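PDB 6AII: beta-agarase from Persicobacter, which probably hydrolyses the beta-1,4 linkages of agarose to release neoagarobiose, as a glycoside hydrolase of family 16. Local coordinates for residues A132-M137 / N285-D290. Residues are numbered along the deposited sequence; the frame is centred on the assembly and turned at random.
Sequences ANNVWM and NIEAQD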
ATOM      1  N   ALA A 132      -8.464  -5.848   2.157  1.00 17.90           N
ATOM      2  CA  ALA A 132      -7.534  -4.765   1.800  1.00 19.23           C
ATOM      3  C   ALA A 132      -6.172  -5.334   1.436  1.00 18.39           C
ATOM      4  O   ALA A 132      -5.688  -6.258   2.081  1.00 18.17           O
ATOM      5  CB  ALA A 132      -7.381  -3.773   2.906  1.00 18.96           C
ATOM      6  N   ASN A 133      -5.622  -4.793   0.325  1.00 16.37           N
ATOM      7  CA  ASN A 133      -4.312  -5.123  -0.185  1.00 18.04           C
ATOM      8  C   ASN A 133      -3.534  -3.795  -0.194  1.00 17.70           C
ATOM      9  O   ASN A 133      -3.863  -2.908  -0.960  1.00 18.91           O
ATOM     10  CB  ASN A 133      -4.403  -5.698  -1.591  1.00 18.40           C
ATOM     11  CG  ASN A 133      -5.116  -7.017  -1.714  1.00 17.70           C
ATOM     12  OD1 ASN A 133      -4.437  -7.969  -2.164  1.00 19.58           O
ATOM     13  ND2 ASN A 133      -6.452  -7.061  -1.462  1.00 18.16           N
ATOM     14  N   ASN A 134      -2.516  -3.656   0.676  1.00 17.49           N
ATOM     15  CA  ASN A 134      -1.935  -2.356   0.969  1.00 19.15           C
ATOM     16  C   ASN A 134      -0.405  -2.356   0.717  1.00 18.42           C
ATOM     17  O   ASN A 134       0.268  -3.302   1.040  1.00 18.94           O
ATOM     18  CB  ASN A 134      -2.121  -1.996   2.430  1.00 19.99           C
ATOM     19  CG  ASN A 134      -3.567  -1.826   2.848  1.00 22.97           C
ATOM     20  OD1 ASN A 134      -4.419  -1.357   2.087  1.00 23.75           O
ATOM     21  ND2 ASN A 134      -3.800  -2.208   4.104  1.00 26.63           N
ATOM     22  N   VAL A 135       0.062  -1.267   0.164  1.00 17.76           N
ATOM     23  CA  VAL A 135       1.481  -0.960  -0.009  1.00 18.69           C
ATOM     24  C   VAL A 135       1.658   0.486   0.487  1.00 19.33           C
ATOM     25  O   VAL A 135       1.059   1.415  -0.050  1.00 19.31           O
ATOM     26  CB  VAL A 135       1.959  -1.078  -1.462  1.00 22.10           C
ATOM     27  CG1 VAL A 135       3.464  -0.863  -1.524  1.00 23.89           C
ATOM     28  CG2 VAL A 135       1.601  -2.400  -2.084  1.00 22.70           C
ATOM     29  N   TRP A 136       2.444   0.669   1.549  1.00 19.14           N
ATOM     30  CA  TRP A 136       2.499   1.982   2.155  1.00 19.01           C
ATOM     31  C   TRP A 136       3.805   2.138   2.923  1.00 20.36           C
ATOM     32  O   TRP A 136       4.528   1.195   3.064  1.00 19.99           O
ATOM     33  CB  TRP A 136       1.276   2.275   3.014  1.00 21.59           C
ATOM     34  CG  TRP A 136       0.993   1.285   4.103  1.00 22.41           C
ATOM     35  CD1 TRP A 136       0.590  -0.019   3.976  1.00 23.24           C
ATOM     36  CD2 TRP A 136       1.069   1.539   5.508  1.00 21.88           C
ATOM     37  NE1 TRP A 136       0.377  -0.592   5.205  1.00 23.09           N
ATOM     38  CE2 TRP A 136       0.678   0.352   6.154  1.00 23.56           C
ATOM     39  CE3 TRP A 136       1.452   2.671   6.237  1.00 22.06           C
ATOM     40  CZ2 TRP A 136       0.575   0.281   7.534  1.00 23.69           C
ATOM     41  CZ3 TRP A 136       1.356   2.587   7.605  1.00 25.18           C
ATOM     42  CH2 TRP A 136       1.002   1.382   8.228  1.00 24.30           C
ATOM     43  N   MET A 137       4.064   3.353   3.348  1.00 18.10           N
ATOM     44  CA  MET A 137       5.336   3.640   3.993  1.00 18.99           C
ATOM     45  C   MET A 137       5.067   4.514   5.221  1.00 19.32           C
ATOM     46  O   MET A 137       4.186   5.369   5.190  1.00 18.62           O
ATOM     47  CB  MET A 137       6.240   4.392   3.002  1.00 19.60           C
ATOM     48  CG  MET A 137       6.399   3.641   1.679  1.00 19.70           C
ATOM     49  SD  MET A 137       7.836   4.217   0.722  1.00 22.42           S
ATOM     50  CE  MET A 137       7.291   5.857   0.347  1.00 23.54           C
ATOM     51  N   ASN A 285       0.876  -5.367   3.234  1.00 18.42           N
ATOM     52  CA  ASN A 285       0.065  -6.210   4.080  1.00 20.60           C
ATOM     53  C   ASN A 285      -1.345  -6.360   3.513  1.00 19.13           C
ATOM     54  O   ASN A 285      -1.790  -5.612   2.614  1.00 18.90           O
ATOM     55  CB  ASN A 285      -0.056  -5.675   5.519  1.00 21.16           C
ATOM     56  CG  ASN A 285      -1.058  -4.539   5.648  1.00 25.44           C
ATOM     57  OD1 ASN A 285      -0.779  -3.416   5.280  1.00 28.76           O
ATOM     58  ND2 ASN A 285      -2.246  -4.789   6.166  1.00 30.17           N
ATOM     59  N   ILE A 286      -2.059  -7.319   4.109  1.00 17.81           N
ATOM     60  CA  ILE A 286      -3.474  -7.470   3.870  1.00 16.45           C
ATOM     61  C   ILE A 286      -4.197  -7.338   5.219  1.00 18.45           C
ATOM     62  O   ILE A 286      -3.587  -7.546   6.268  1.00 18.29           O
ATOM     63  CB  ILE A 286      -3.843  -8.794   3.186  1.00 16.44           C
ATOM     64  CG1 ILE A 286      -3.554 -10.014   4.065  1.00 17.73           C
ATOM     65  CG2 ILE A 286      -3.143  -8.857   1.802  1.00 15.77           C
ATOM     66  CD1 ILE A 286      -3.862 -11.384   3.441  1.00 18.18           C
ATOM     67  N   GLU A 287      -5.412  -6.841   5.182  1.00 17.42           N
ATOM     68  CA  GLU A 287      -6.161  -6.698   6.413  1.00 18.70           C
ATOM     69  C   GLU A 287      -7.650  -6.679   6.126  1.00 19.71           C
ATOM     70  O   GLU A 287      -8.104  -6.358   5.037  1.00 18.66           O
ATOM     71  CB  GLU A 287      -5.728  -5.434   7.138  1.00 23.64           C
ATOM     72  CG  GLU A 287      -5.806  -4.187   6.415  1.00 23.89           C
ATOM     73  CD  GLU A 287      -5.124  -2.968   7.122  1.00 23.14           C
ATOM     74  OE1 GLU A 287      -4.048  -3.037   7.745  1.00 25.47           O
ATOM     75  OE2 GLU A 287      -5.805  -1.950   7.138  1.00 28.55           O
ATOM     76  N   ALA A 288      -8.383  -6.948   7.196  1.00 19.07           N
ATOM     77  CA  ALA A 288      -9.860  -6.846   7.222  1.00 20.11           C
ATOM     78  C   ALA A 288     -10.166  -5.737   8.207  1.00 23.32           C
ATOM     79  O   ALA A 288     -10.105  -6.008   9.416  1.00 21.52           O
ATOM     80  CB  ALA A 288     -10.490  -8.137   7.583  1.00 23.21           C
ATOM     81  N   GLN A 289     -10.429  -4.538   7.753  1.00 23.51           N
ATOM     82  CA  GLN A 289     -10.640  -3.429   8.669  1.00 25.77           C
ATOM     83  C   GLN A 289     -12.057  -3.530   9.263  1.00 22.60           C
ATOM     84  O   GLN A 289     -12.978  -4.086   8.650  1.00 21.89           O
ATOM     85  CB  GLN A 289     -10.461  -2.089   7.943  1.00 32.82           C
ATOM     86  CG  GLN A 289      -9.069  -2.005   7.315  1.00 34.30           C
ATOM     87  CD  GLN A 289      -9.009  -1.296   5.974  1.00 35.54           C
ATOM     88  OE1 GLN A 289     -10.010  -0.816   5.439  1.00 36.74           O
ATOM     89  NE2 GLN A 289      -7.822  -1.271   5.410  1.00 28.27           N
ATOM     90  N   ASP A 290     -12.212  -2.942  10.456  1.00 22.38           N
ATOM     91  CA  ASP A 290     -13.473  -2.977  11.183  1.00 23.89           C
ATOM     92  C   ASP A 290     -14.668  -2.546  10.326  1.00 24.02           C
ATOM     93  O   ASP A 290     -15.622  -3.293  10.257  1.00 25.30           O
ATOM     94  CB  ASP A 290     -13.415  -2.050  12.420  1.00 26.76           C
ATOM     95  CG  ASP A 290     -13.011  -0.585  12.272  1.00 30.38           C
ATOM     96  OD1 ASP A 290     -12.726  -0.079  11.177  1.00 31.04           O
ATOM     97  OD2 ASP A 290     -12.782   0.019  13.299  1.00 35.71           O
TER
HETATM   98  O   HOH W   1      -6.544  -0.010   3.336  1.00 26.40           O
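Asn285 OD1 accepts two N-H groups from strand 132-137: Trp136 NE1 at 3.1 Å, nearly straight at 166° and in the indole plane, and, weakly, Asn134 ND2 at 3.5 Å. OD1 meets the indole at its N-H edge, although the amide plane is turned 73° from the ring. CG of Asn285 lies between the backbone N and the carbonyl carbon (chi1 79°); from there OD1 faces the neighbouring strand and ND2 runs along its own, donating to Glu287 OE1 (3.0 Å) and to Ile286 O, the latter from above the carbonyl plane. Asn134 and Asn285 form an antiparallel hydrogen-bonded pair, with Asn134 N to Asn285 O at 2.8 Å; Ala132 and Glu287 form another, and all four side chains share one sheet face. On the other, Ile286 and Asn133 pack on Met313 of strand 312-325 in the second sheet, as in the beta-jelly-roll sandwich of family 16. Replacing Asn285 with alanine is likely to leave the indole N-H without this acceptor and Glu287 held by Gln289 but not by the ND2 bond. Gln289 NE2 donates to the anti lone pair of Glu287 OE2 at 2.7 Å, and a water accepts from NE2 while donating to Asn134 OD1 (2.8 Å).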